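Local structure of IAA acetyltransferase (Bacillus cereus ATCC 14579, 1Y9K) at residues I78-K81 and L82-A86; L110-Y113 and Q114-F118; R28-A31 and T32-Q35; L55-R58 and P59-E63; D124-Y127 and F128-H131. The protein probably transfers an acetyl group from acetyl-CoA to an amino group of its substrate, as expected of a GNAT-family N-acetyltransferase. One frame throughout, in Å; residues are numbered along the deposited sequence.

Interaction 1 (I78-K81 and L82-A86); sequences IGKK and LLRHA
I78 to K81 and L82 to A86 form the opening turns of one helix, and the backbone carbonyls of the first four residues are taken up in strict succession four residues on. L82 N reaches I78 O at 2.9 Å, L83 N reaches G79 O at 3.0 Å, and R84 N points almost straight at K80 O, with an angle of 178° at the hydrogen. H85 N completes the series on K81 O. On the outer side, K81 and R84 run alongside each other in the same direction. R84 turns at chi3 (-84°), which brings its guanidinium to the root of K81: K81 CA stands over one face, toward its rim, and R84 NH1 lies 3.1 Å from K81 CG. K80 comes in at the guanidinium edge, its NZ 4.1 Å from R84 NE, so two positive charges stand close and would probably disfavour each other. Inward, L82 and L83 lean on I67 of strand 61-69; H85, partly exposed, bonds through ND1 to Y52 OH. A helix packed in this way on its sheet belongs to the beta-alpha-beta crossover of strands 61-69 and 97-103, and its G79 fits the last position of the GNAT acetyl-CoA signature Q/R-x-x-G-x-G/A.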
loop_
_atom_site.group_PDB
_atom_site.type_symbol
_atom_site.label_atom_id
_atom_site.label_comp_id
_atom_site.label_asym_id
_atom_site.label_seq_id
_atom_site.Cartn_x
_atom_site.Cartn_y
_atom_site.Cartn_z
ATOM N N ILE A 78 -7.489 -1.528 10.764
ATOM C CA ILE A 78 -7.830 -0.740 9.576
ATOM C C ILE A 78 -6.986 -1.148 8.356
ATOM O O ILE A 78 -7.491 -1.167 7.226
ATOM C CB ILE A 78 -7.779 0.794 9.870
ATOM C CG1 ILE A 78 -8.718 1.135 11.032
ATOM C CG2 ILE A 78 -8.169 1.616 8.641
ATOM C CD1 ILE A 78 -8.420 2.453 11.721
ATOM N N GLY A 79 -5.718 -1.499 8.594
ATOM C CA GLY A 79 -4.844 -2.048 7.558
ATOM C C GLY A 79 -5.419 -3.337 7.007
ATOM O O GLY A 79 -5.623 -3.466 5.801
ATOM N N LYS A 80 -5.681 -4.283 7.911
ATOM C CA LYS A 80 -6.481 -5.484 7.636
ATOM C C LYS A 80 -7.657 -5.208 6.698
ATOM O O LYS A 80 -7.795 -5.868 5.664
ATOM C CB LYS A 80 -7.029 -6.040 8.950
ATOM C CG LYS A 80 -6.320 -7.251 9.509
ATOM C CD LYS A 80 -7.240 -8.477 9.503
ATOM C CE LYS A 80 -7.362 -9.117 8.114
ATOM N NZ LYS A 80 -8.503 -10.093 8.038
ATOM N N LYS A 81 -8.493 -4.233 7.067
ATOM C CA LYS A 81 -9.696 -3.874 6.307
ATOM C C LYS A 81 -9.422 -3.339 4.903
ATOM O O LYS A 81 -10.084 -3.752 3.953
ATOM C CB LYS A 81 -10.548 -2.876 7.097
ATOM C CG LYS A 81 -11.484 -3.534 8.095
ATOM C CD LYS A 81 -11.778 -2.643 9.291
ATOM C CE LYS A 81 -12.741 -3.332 10.253
ATOM N NZ LYS A 81 -12.397 -3.047 11.680
ATOM N N LEU A 82 -8.457 -2.426 4.775
ATOM C CA LEU A 82 -8.070 -1.874 3.473
ATOM C C LEU A 82 -7.534 -2.956 2.543
ATOM O O LEU A 82 -7.754 -2.917 1.326
ATOM C CB LEU A 82 -7.012 -0.778 3.637
ATOM C CG LEU A 82 -7.436 0.612 4.132
ATOM C CD1 LEU A 82 -6.196 1.426 4.535
ATOM C CD2 LEU A 82 -8.294 1.366 3.100
ATOM N N LEU A 83 -6.835 -3.919 3.140
ATOM C CA LEU A 83 -6.188 -5.004 2.422
ATOM C C LEU A 83 -7.232 -5.978 1.878
ATOM O O LEU A 83 -7.208 -6.298 0.687
ATOM C CB LEU A 83 -5.208 -5.712 3.360
ATOM C CG LEU A 83 -3.792 -6.054 2.909
ATOM C CD1 LEU A 83 -3.147 -4.967 2.039
ATOM C CD2 LEU A 83 -2.955 -6.320 4.145
ATOM N N ARG A 84 -8.135 -6.443 2.747
ATOM C CA ARG A 84 -9.313 -7.214 2.333
ATOM C C ARG A 84 -10.011 -6.538 1.144
ATOM O O ARG A 84 -10.328 -7.202 0.153
ATOM C CB ARG A 84 -10.318 -7.380 3.491
ATOM C CG ARG A 84 -9.874 -8.296 4.656
ATOM C CD ARG A 84 -11.084 -8.826 5.475
ATOM N NE ARG A 84 -11.574 -7.906 6.520
ATOM C CZ ARG A 84 -12.510 -6.963 6.349
ATOM N NH1 ARG A 84 -12.879 -6.200 7.374
ATOM N NH2 ARG A 84 -13.082 -6.767 5.163
ATOM N N HIS A 85 -10.216 -5.221 1.245
ATOM C CA HIS A 85 -10.896 -4.431 0.205
ATOM C C HIS A 85 -10.110 -4.357 -1.106
ATOM O O HIS A 85 -10.704 -4.437 -2.188
ATOM C CB HIS A 85 -11.210 -3.022 0.716
ATOM C CG HIS A 85 -12.185 -2.257 -0.131
ATOM N ND1 HIS A 85 -11.864 -1.750 -1.373
ATOM C CD2 HIS A 85 -13.460 -1.868 0.111
ATOM C CE1 HIS A 85 -12.902 -1.098 -1.866
ATOM N NE2 HIS A 85 -13.883 -1.152 -0.985
ATOM N N ALA A 86 -8.789 -4.196 -1.009
ATOM C CA ALA A 86 -7.915 -4.242 -2.183
ATOM C C ALA A 86 -8.029 -5.578 -2.931
ATOM O O ALA A 86 -8.158 -5.590 -4.164
ATOM C CB ALA A 86 -6.469 -3.959 -1.794
#

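Interaction 2 (L110-Y113 and Q114-F118); sequences LALY and QKCGF
Between L110-Y113 and Q114-F118, backbone hydrogen bonds carry most of the contact. Q114 N is joined to L110 O, K115 N to A111 O at 2.9 Å, and C116 N to L112 O at 3.0 Å, after which the helical pattern breaks. The break is a Schellman motif: G117 takes a positive phi of 110°, and F118 N turns back to Y113 O at 3.0 Å, arriving from above the carbonyl plane. C116 N adds a weak bond to this same oxygen, while G117 N closes on Q114 O.

Two apolar pairs accompany the reversal. Y113 CB and F118 CB meet at 3.9 Å, and L112 CD1 approaches C116 SG at 4.2 Å. Y113 and F118 both continue inward onto V100 and L149 of the sheet.

Carbon also meets carbonyl oxygen: the F118 ring presents its edge, in plane, to Y113 O, with CD1 3.4 Å away, and K115 CG rests 3.2 Å from A111 O.

The sequence L-Y-x-x-x-G-F recurs at this helix in GNAT proteins. Its chemistry implies the apolar contact that accompanies a Schellman C-cap: the Y113 carbonyl, left over at the helix end, is satisfied by the turning backbone, and the two flanking aromatic side chains are brought to the same buried surface.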
loop_
_atom_site.group_PDB
_atom_site.type_symbol
_atom_site.label_atom_id
_atom_site.label_comp_id
_atom_site.label_asym_id
_atom_site.label_seq_id
_atom_site.Cartn_x
_atom_site.Cartn_y
_atom_site.Cartn_z
ATOM N N LEU A 110 5.184 -6.768 6.962
ATOM C CA LEU A 110 5.522 -8.131 6.527
ATOM C C LEU A 110 4.643 -9.213 7.179
ATOM O O LEU A 110 4.161 -10.109 6.488
ATOM C CB LEU A 110 7.002 -8.451 6.759
ATOM C CG LEU A 110 8.067 -7.775 5.893
ATOM C CD1 LEU A 110 9.472 -8.174 6.367
ATOM C CD2 LEU A 110 7.872 -8.108 4.426
ATOM N N ALA A 111 4.448 -9.131 8.497
ATOM C CA ALA A 111 3.541 -10.042 9.204
ATOM C C ALA A 111 2.089 -9.875 8.745
ATOM O O ALA A 111 1.412 -10.873 8.472
ATOM C CB ALA A 111 3.646 -9.860 10.725
ATOM N N LEU A 112 1.624 -8.624 8.666
ATOM C CA LEU A 112 0.260 -8.312 8.225
ATOM C C LEU A 112 -0.060 -8.884 6.836
ATOM O O LEU A 112 -1.036 -9.613 6.672
ATOM C CB LEU A 112 0.005 -6.799 8.250
ATOM C CG LEU A 112 -1.399 -6.320 7.829
ATOM C CD1 LEU A 112 -2.455 -6.744 8.855
ATOM C CD2 LEU A 112 -1.445 -4.806 7.591
ATOM N N TYR A 113 0.767 -8.553 5.847
ATOM C CA TYR A 113 0.575 -9.031 4.480
ATOM C C TYR A 113 0.490 -10.546 4.399
ATOM O O TYR A 113 -0.396 -11.083 3.731
ATOM C CB TYR A 113 1.682 -8.506 3.551
ATOM C CG TYR A 113 1.721 -6.993 3.422
ATOM C CD1 TYR A 113 0.574 -6.222 3.628
ATOM C CD2 TYR A 113 2.894 -6.337 3.073
ATOM C CE1 TYR A 113 0.608 -4.815 3.517
ATOM C CE2 TYR A 113 2.941 -4.942 2.951
ATOM C CZ TYR A 113 1.794 -4.191 3.176
ATOM O OH TYR A 113 1.832 -2.826 3.062
ATOM N N GLN A 114 1.394 -11.233 5.098
ATOM C CA GLN A 114 1.424 -12.693 5.079
ATOM C C GLN A 114 0.203 -13.320 5.769
ATOM O O GLN A 114 -0.340 -14.323 5.292
ATOM C CB GLN A 114 2.717 -13.214 5.698
ATOM C CG GLN A 114 3.969 -12.844 4.944
ATOM C CD GLN A 114 5.199 -13.460 5.561
ATOM O OE1 GLN A 114 5.851 -12.861 6.426
ATOM N NE2 GLN A 114 5.507 -14.678 5.150
ATOM N N LYS A 115 -0.219 -12.723 6.888
ATOM C CA LYS A 115 -1.451 -13.125 7.580
ATOM C C LYS A 115 -2.643 -13.003 6.644
ATOM O O LYS A 115 -3.575 -13.784 6.722
ATOM C CB LYS A 115 -1.697 -12.263 8.826
ATOM C CG LYS A 115 -0.807 -12.595 10.009
ATOM C CD LYS A 115 -1.210 -11.813 11.257
ATOM C CE LYS A 115 -0.142 -11.923 12.360
ATOM N NZ LYS A 115 -0.690 -11.640 13.729
ATOM N N CYS A 116 -2.590 -12.014 5.756
ATOM C CA CYS A 116 -3.656 -11.764 4.795
ATOM C C CYS A 116 -3.512 -12.551 3.474
ATOM O O CYS A 116 -4.304 -12.368 2.565
ATOM C CB CYS A 116 -3.788 -10.254 4.538
ATOM S SG CYS A 116 -4.292 -9.276 6.019
ATOM N N GLY A 117 -2.510 -13.418 3.368
ATOM C CA GLY A 117 -2.393 -14.307 2.208
ATOM C C GLY A 117 -1.265 -14.043 1.221
ATOM O O GLY A 117 -1.056 -14.827 0.302
ATOM N N PHE A 118 -0.547 -12.939 1.397
ATOM C CA PHE A 118 0.604 -12.608 0.555
ATOM C C PHE A 118 1.829 -13.476 0.867
ATOM O O PHE A 118 2.116 -13.785 2.025
ATOM C CB PHE A 118 0.955 -11.124 0.694
ATOM C CG PHE A 118 -0.030 -10.203 0.018
ATOM C CD1 PHE A 118 -1.112 -9.674 0.726
ATOM C CD2 PHE A 118 0.121 -9.862 -1.328
ATOM C CE1 PHE A 118 -2.026 -8.817 0.101
ATOM C CE2 PHE A 118 -0.791 -9.007 -1.960
ATOM C CZ PHE A 118 -1.861 -8.488 -1.246
#

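Interaction 3 (R28-A31 and T32-Q35); sequences RQIA and TYVQ
I30 and Y33 make the central contact, with the aromatic ring folded back over the helix backbone. The ring is carried there by a chi1 of 52°, which sets CG between the backbone N and the carbonyl carbon, the crowded position for a helical residue. I30 CA stands over one face, 4.0 Å from the ring centroid, in a CH-pi contact, and I30 O also lies above that face, over its centre. The I30 side chain extends the packing in two branches: CG1 comes within 3.6 Å of Y33 OH, and CG2 meets V34 CG1 at 3.7 Å. I30 O serves the backbone too, accepting V34 N at 3.0 Å and, weakly, Y33 N.

One residue earlier, Q29 O is approached by T32 OG1, which donates to it; at 2.5 Å that bond is modelled very short and its length is doubtful. T32 N bonds to R28 O at 3.2 Å and only weakly to Q29 O.

The second shell fixes the rotation of the tyrosine. Y33 OH is hydrogen-bonded to D24 and to N66, so the ring is held at its tip as well as on its face.

The buried I30 side chain faces L20 and L21 of helix 17-23, V34 rests against I15 in a loop, and Y33 O comes near L55 of strand 48-56, so helix 27-36 packs on helix 17-23 and also touches the turn end of the hairpin 48-56/61-69.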
loop_
_atom_site.group_PDB
_atom_site.type_symbol
_atom_site.label_atom_id
_atom_site.label_comp_id
_atom_site.label_asym_id
_atom_site.label_seq_id
_atom_site.Cartn_x
_atom_site.Cartn_y
_atom_site.Cartn_z
ATOM N N ARG A 28 6.603 13.291 -5.919
ATOM C CA ARG A 28 6.809 12.942 -7.320
ATOM C C ARG A 28 6.554 11.456 -7.590
ATOM O O ARG A 28 5.995 11.123 -8.635
ATOM C CB ARG A 28 8.203 13.355 -7.800
ATOM C CG ARG A 28 8.226 13.785 -9.271
ATOM C CD ARG A 28 9.145 14.995 -9.491
ATOM N NE ARG A 28 10.564 14.638 -9.447
ATOM C CZ ARG A 28 11.568 15.515 -9.431
ATOM N NH1 ARG A 28 11.328 16.823 -9.447
ATOM N NH2 ARG A 28 12.823 15.079 -9.398
ATOM N N GLN A 29 6.958 10.589 -6.650
ATOM C CA GLN A 29 6.667 9.144 -6.706
ATOM C C GLN A 29 5.167 8.924 -6.732
ATOM O O GLN A 29 4.643 8.282 -7.636
ATOM C CB GLN A 29 7.201 8.399 -5.474
ATOM C CG GLN A 29 8.675 8.533 -5.177
ATOM C CD GLN A 29 9.536 7.630 -6.008
ATOM O OE1 GLN A 29 10.432 8.097 -6.700
ATOM N NE2 GLN A 29 9.273 6.327 -5.945
ATOM N N ILE A 30 4.493 9.456 -5.712
ATOM C CA ILE A 30 3.038 9.374 -5.572
ATOM C C ILE A 30 2.333 9.776 -6.873
ATOM O O ILE A 30 1.422 9.075 -7.329
ATOM C CB ILE A 30 2.543 10.226 -4.364
ATOM C CG1 ILE A 30 3.070 9.637 -3.048
ATOM C CG2 ILE A 30 1.009 10.339 -4.334
ATOM C CD1 ILE A 30 2.994 10.597 -1.874
ATOM N N ALA A 31 2.776 10.880 -7.474
ATOM C CA ALA A 31 2.237 11.336 -8.750
ATOM C C ALA A 31 2.362 10.296 -9.873
ATOM O O ALA A 31 1.430 10.139 -10.660
ATOM C CB ALA A 31 2.876 12.656 -9.165
ATOM N N THR A 32 3.493 9.582 -9.925
ATOM C CA THR A 32 3.715 8.531 -10.927
ATOM C C THR A 32 2.585 7.483 -10.964
ATOM O O THR A 32 2.087 7.149 -12.048
ATOM C CB THR A 32 5.162 7.874 -10.871
ATOM O OG1 THR A 32 5.375 7.100 -9.664
ATOM C CG2 THR A 32 6.249 8.944 -10.990
ATOM N N TYR A 33 2.132 7.019 -9.800
ATOM C CA TYR A 33 1.095 5.986 -9.782
ATOM C C TYR A 33 -0.370 6.417 -9.576
ATOM O O TYR A 33 -1.287 5.659 -9.912
ATOM C CB TYR A 33 1.453 4.848 -8.833
ATOM C CG TYR A 33 1.835 5.227 -7.421
ATOM C CD1 TYR A 33 0.861 5.435 -6.441
ATOM C CD2 TYR A 33 3.176 5.300 -7.045
ATOM C CE1 TYR A 33 1.212 5.739 -5.129
ATOM C CE2 TYR A 33 3.543 5.599 -5.733
ATOM C CZ TYR A 33 2.558 5.816 -4.784
ATOM O OH TYR A 33 2.919 6.117 -3.498
ATOM N N VAL A 34 -0.605 7.605 -9.033
ATOM C CA VAL A 34 -1.989 8.041 -8.836
ATOM C C VAL A 34 -2.657 8.381 -10.169
ATOM O O VAL A 34 -3.820 8.049 -10.371
ATOM C CB VAL A 34 -2.156 9.190 -7.780
ATOM C CG1 VAL A 34 -1.680 8.736 -6.397
ATOM C CG2 VAL A 34 -1.435 10.461 -8.213
ATOM N N GLN A 35 -1.901 8.998 -11.080
ATOM C CA GLN A 35 -2.373 9.308 -12.433
ATOM C C GLN A 35 -2.872 8.054 -13.153
ATOM O O GLN A 35 -3.924 8.076 -13.809
ATOM C CB GLN A 35 -1.249 9.962 -13.253
ATOM C CG GLN A 35 -1.716 10.847 -14.432
ATOM C CD GLN A 35 -2.274 10.067 -15.651
ATOM O OE1 GLN A 35 -3.261 10.497 -16.275
ATOM N NE2 GLN A 35 -1.641 8.934 -15.994
#

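Interaction 4 (L55-R58 and P59-E63); sequences LETR and PKTME
The flat carbonyl of L55 is met in its own plane by E63 N, at 2.8 Å, whereas the carbonyl of R58 takes T61 N from above its plane, 38° out of it and 3.1 Å away. L55 O is touched as well by M62 CA in a CA-H...O contact. The E63 carboxylate reaches T57 through a water that donates to OE1 and accepts from T57 OG1, each leg 2.8 Å long; its other oxygen, OE2, is salt-bridged to R148. A second water accepts from K60 N and donates to E56 OE2, tying the exposed carboxylate to the bend of the chain.

The two segments are the end of a beta hairpin in the central GNAT sheet, strand 48-56 returning antiparallel as strand 61-69. L55 with E63 is a hydrogen-bonded pair, its second bond running from L55 N to E63 O at 2.9 Å, and E56 with M62 is a non-hydrogen-bonded one. T57 N then bonds to T61 O at 2.9 Å, and a type II turn from R58 to T61 closes the reversal, with K60 at a positive phi of 60°.

Side chains line the turn. T61 OG1, anti to its own carbonyl carbon, donates to P59 O at 2.9 Å; the other branch, CG2, meets T57 OG1 at 3.5 Å. T57 CG2 in turn touches E63 CB, the two side chains crossing at about a right angle. M62 and K60 bond through their backbones to K97 of the adjacent parallel strand 97-103.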
loop_
_atom_site.group_PDB
_atom_site.type_symbol
_atom_site.label_atom_id
_atom_site.label_comp_id
_atom_site.label_asym_id
_atom_site.label_seq_id
_atom_site.Cartn_x
_atom_site.Cartn_y
_atom_site.Cartn_z
ATOM N N LEU A 55 -2.532 -0.312 -8.813
ATOM C CA LEU A 55 -2.058 -0.069 -10.172
ATOM C C LEU A 55 -2.029 -1.381 -10.947
ATOM O O LEU A 55 -1.569 -2.397 -10.430
ATOM C CB LEU A 55 -0.674 0.572 -10.148
ATOM C CG LEU A 55 -0.017 0.999 -11.468
ATOM C CD1 LEU A 55 -0.774 2.157 -12.104
ATOM C CD2 LEU A 55 1.450 1.359 -11.264
ATOM N N GLU A 56 -2.539 -1.356 -12.176
ATOM C CA GLU A 56 -2.477 -2.512 -13.069
ATOM C C GLU A 56 -1.129 -2.536 -13.780
ATOM O O GLU A 56 -0.754 -1.578 -14.468
ATOM C CB GLU A 56 -3.635 -2.505 -14.075
ATOM C CG GLU A 56 -3.911 -3.880 -14.675
ATOM C CD GLU A 56 -5.011 -3.872 -15.726
ATOM O OE1 GLU A 56 -5.693 -2.844 -15.904
ATOM O OE2 GLU A 56 -5.195 -4.913 -16.376
ATOM N N THR A 57 -0.404 -3.638 -13.614
ATOM C CA THR A 57 1.005 -3.686 -13.986
ATOM C C THR A 57 1.266 -4.671 -15.135
ATOM O O THR A 57 1.085 -4.319 -16.312
ATOM C CB THR A 57 1.892 -3.988 -12.747
ATOM O OG1 THR A 57 1.480 -5.219 -12.146
ATOM C CG2 THR A 57 1.758 -2.866 -11.703
ATOM N N ARG A 58 1.712 -5.882 -14.793
ATOM C CA ARG A 58 1.832 -6.984 -15.737
ATOM C C ARG A 58 0.432 -7.522 -16.041
ATOM O O ARG A 58 -0.521 -7.153 -15.350
ATOM C CB ARG A 58 2.715 -8.086 -15.153
ATOM C CG ARG A 58 4.198 -7.808 -15.225
ATOM C CD ARG A 58 5.005 -9.106 -15.120
ATOM N NE ARG A 58 6.179 -8.906 -14.282
ATOM C CZ ARG A 58 6.721 -9.839 -13.501
ATOM N NH1 ARG A 58 6.208 -11.064 -13.444
ATOM N NH2 ARG A 58 7.782 -9.542 -12.759
ATOM N N PRO A 59 0.290 -8.383 -17.079
ATOM C CA PRO A 59 -1.028 -8.926 -17.416
ATOM C C PRO A 59 -1.763 -9.528 -16.223
ATOM O O PRO A 59 -1.173 -10.303 -15.461
ATOM C CB PRO A 59 -0.701 -10.018 -18.437
ATOM C CG PRO A 59 0.523 -9.542 -19.095
ATOM C CD PRO A 59 1.324 -8.889 -18.003
ATOM N N LYS A 60 -3.034 -9.151 -16.064
ATOM C CA LYS A 60 -3.924 -9.732 -15.046
ATOM C C LYS A 60 -3.398 -9.516 -13.618
ATOM O O LYS A 60 -3.789 -10.224 -12.675
ATOM C CB LYS A 60 -4.188 -11.232 -15.327
ATOM C CG LYS A 60 -4.970 -11.547 -16.620
ATOM C CD LYS A 60 -6.376 -10.979 -16.530
ATOM C CE LYS A 60 -7.118 -10.983 -17.876
ATOM N NZ LYS A 60 -8.075 -9.813 -17.934
ATOM N N THR A 61 -2.529 -8.513 -13.478
ATOM C CA THR A 61 -1.854 -8.211 -12.227
ATOM C C THR A 61 -2.110 -6.776 -11.773
ATOM O O THR A 61 -1.924 -5.826 -12.539
ATOM C CB THR A 61 -0.322 -8.445 -12.353
ATOM O OG1 THR A 61 -0.079 -9.757 -12.871
ATOM C CG2 THR A 61 0.374 -8.315 -11.003
HETATM N N MSE A 62 -2.535 -6.630 -10.520
HETATM C CA MSE A 62 -2.506 -5.336 -9.848
HETATM C C MSE A 62 -1.486 -5.337 -8.702
HETATM O O MSE A 62 -1.162 -6.389 -8.126
HETATM C CB MSE A 62 -3.904 -4.907 -9.366
HETATM C CG MSE A 62 -4.849 -4.484 -10.521
HETATM SE SE MSE A 62 -6.460 -3.734 -10.136
HETATM C CE MSE A 62 -7.170 -4.815 -8.972
ATOM N N GLU A 63 -0.963 -4.152 -8.400
ATOM C CA GLU A 63 -0.108 -3.961 -7.257
ATOM C C GLU A 63 -0.635 -2.854 -6.358
ATOM O O GLU A 63 -1.041 -1.801 -6.848
ATOM C CB GLU A 63 1.305 -3.607 -7.697
ATOM C CG GLU A 63 2.272 -3.532 -6.521
ATOM C CD GLU A 63 3.722 -3.422 -6.941
ATOM O OE1 GLU A 63 4.050 -3.728 -8.114
ATOM O OE2 GLU A 63 4.535 -3.031 -6.074
HETATM O O HOH W 1 -4.278 -6.987 -17.387
HETATM O O HOH W 2 3.514 -5.481 -10.260
#

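Interaction 5 (D124-Y127 and F128-H131); sequences DFDY and FSKH
Y127 and H131, one helical turn apart, lie ring over ring. The tyrosine side chain leaves CA with CG anti to the backbone N (chi1 178°), which sets the ring beside the histidine of the next turn. Its CB lies beside the F128 amide, and CG lies 4.0 Å from H131 ND1, which stands over the ring centre. The imidazole lies over the face of the tyrosine, met by CD1, CE1, CE2 and CZ, the closest approach being 3.4 Å between Y127 CE1 and H131 CE1. CD2 also points into the face of F128, 4.0 Å from F128 CD1. At the tip, OH is still 3.8 Å from H131 NE2, so the overlap extends the whole length of the ring.

The result is a face-to-face stack with H131, centroids 3.9 Å apart and planes at 13°, joined to an edge-to-face pair with F128, centroids 5.2 Å apart and planes at 70°. The three rings form an aromatic cluster. The imidazole is fixed by a bond from H131 ND1 to Y127 O at 2.8 Å, an oxygen that also accepts weaker bonds from K130 N and H131 N.

D126, at the N-cap position, makes no capping bond with its side chain; its O instead takes K130 N at 3.1 Å, and K130 folds back until NZ lies near D126 CB.

This short helix, 127-131, follows strand 119-124 through a type II turn from D124 to Y127. Y127 and F128 rest on M146 and D126 N bonds to D145, so the surface turn is seated against strand 141-152.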
loop_
_atom_site.group_PDB
_atom_site.type_symbol
_atom_site.label_atom_id
_atom_site.label_comp_id
_atom_site.label_asym_id
_atom_site.label_seq_id
_atom_site.Cartn_x
_atom_site.Cartn_y
_atom_site.Cartn_z
ATOM N N ASP A 124 13.922 -6.388 -4.308
ATOM C CA ASP A 124 14.599 -5.346 -5.087
ATOM C C ASP A 124 15.638 -4.687 -4.186
ATOM O O ASP A 124 15.285 -3.893 -3.308
ATOM C CB ASP A 124 13.641 -4.253 -5.598
ATOM C CG ASP A 124 12.608 -4.760 -6.590
ATOM O OD1 ASP A 124 12.829 -5.808 -7.255
ATOM O OD2 ASP A 124 11.558 -4.073 -6.724
ATOM N N PHE A 125 16.911 -5.003 -4.409
ATOM C CA PHE A 125 17.994 -4.464 -3.590
ATOM C C PHE A 125 18.240 -2.980 -3.836
ATOM O O PHE A 125 18.255 -2.531 -4.975
ATOM C CB PHE A 125 19.289 -5.266 -3.792
ATOM C CG PHE A 125 19.211 -6.668 -3.275
ATOM C CD1 PHE A 125 19.072 -7.742 -4.154
ATOM C CD2 PHE A 125 19.255 -6.923 -1.897
ATOM C CE1 PHE A 125 18.986 -9.054 -3.672
ATOM C CE2 PHE A 125 19.164 -8.227 -1.407
ATOM C CZ PHE A 125 19.033 -9.296 -2.297
ATOM N N ASP A 126 18.435 -2.236 -2.751
ATOM C CA ASP A 126 18.790 -0.812 -2.790
ATOM C C ASP A 126 17.685 0.075 -3.372
ATOM O O ASP A 126 17.942 1.204 -3.789
ATOM C CB ASP A 126 20.114 -0.584 -3.536
ATOM C CG ASP A 126 21.304 -1.205 -2.823
ATOM O OD1 ASP A 126 21.468 -0.972 -1.599
ATOM O OD2 ASP A 126 22.083 -1.917 -3.499
ATOM N N TYR A 127 16.460 -0.438 -3.384
ATOM C CA TYR A 127 15.330 0.275 -3.955
ATOM C C TYR A 127 15.193 1.676 -3.364
ATOM O O TYR A 127 15.055 2.661 -4.099
ATOM C CB TYR A 127 14.042 -0.519 -3.732
ATOM C CG TYR A 127 12.800 0.165 -4.252
ATOM C CD1 TYR A 127 12.290 -0.134 -5.524
ATOM C CD2 TYR A 127 12.130 1.117 -3.478
ATOM C CE1 TYR A 127 11.137 0.506 -6.007
ATOM C CE2 TYR A 127 10.987 1.758 -3.953
ATOM C CZ TYR A 127 10.498 1.446 -5.210
ATOM O OH TYR A 127 9.362 2.083 -5.660
ATOM N N PHE A 128 15.241 1.754 -2.037
ATOM C CA PHE A 128 14.936 2.992 -1.332
ATOM C C PHE A 128 16.041 4.014 -1.452
ATOM O O PHE A 128 15.769 5.196 -1.650
ATOM C CB PHE A 128 14.592 2.705 0.122
ATOM C CG PHE A 128 13.298 1.992 0.275
ATOM C CD1 PHE A 128 13.258 0.603 0.286
ATOM C CD2 PHE A 128 12.101 2.712 0.358
ATOM C CE1 PHE A 128 12.050 -0.065 0.401
ATOM C CE2 PHE A 128 10.879 2.056 0.474
ATOM C CZ PHE A 128 10.849 0.666 0.497
ATOM N N SER A 129 17.283 3.543 -1.356
ATOM C CA SER A 129 18.463 4.379 -1.544
ATOM C C SER A 129 18.397 5.066 -2.904
ATOM O O SER A 129 18.801 6.221 -3.048
ATOM C CB SER A 129 19.729 3.514 -1.455
ATOM O OG SER A 129 19.551 2.442 -0.531
ATOM N N LYS A 130 17.855 4.343 -3.882
ATOM C CA LYS A 130 17.771 4.780 -5.266
ATOM C C LYS A 130 16.616 5.751 -5.538
ATOM O O LYS A 130 16.737 6.632 -6.389
ATOM C CB LYS A 130 17.615 3.555 -6.159
ATOM C CG LYS A 130 18.510 3.550 -7.368
ATOM C CD LYS A 130 18.950 2.138 -7.700
ATOM C CE LYS A 130 20.009 1.641 -6.721
ATOM N NZ LYS A 130 20.294 0.197 -6.955
ATOM N N HIS A 131 15.502 5.578 -4.826
ATOM C CA HIS A 131 14.297 6.372 -5.064
ATOM C C HIS A 131 14.177 7.598 -4.168
ATOM O O HIS A 131 13.380 8.491 -4.445
ATOM C CB HIS A 131 13.044 5.501 -4.922
ATOM C CG HIS A 131 12.806 4.595 -6.087
ATOM N ND1 HIS A 131 13.592 3.493 -6.346
ATOM C CD2 HIS A 131 11.873 4.628 -7.066
ATOM C CE1 HIS A 131 13.153 2.885 -7.434
ATOM N NE2 HIS A 131 12.108 3.551 -7.889
#

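Along the chain the order is interaction 3, then 4, 1, 2 and 5, a walk through one GNAT fold. Interactions 1 and 2 lie on helices 78-92 and 107-115, their centres about 11 Å apart, and touch where L83 packs on Y113 and C116; both helices rest on the central sheet. Interaction 4 is the hairpin end of that sheet and meets interaction 3 through L55 and the backbone of Y33. Interaction 3 in turn reaches interaction 5, Q29 lying against H131. Interactions 1 and 5, with centres about 26 Å apart, sit on opposite sides of the chain's centre. Five local contacts thus become two touching groups, joined by shared strands.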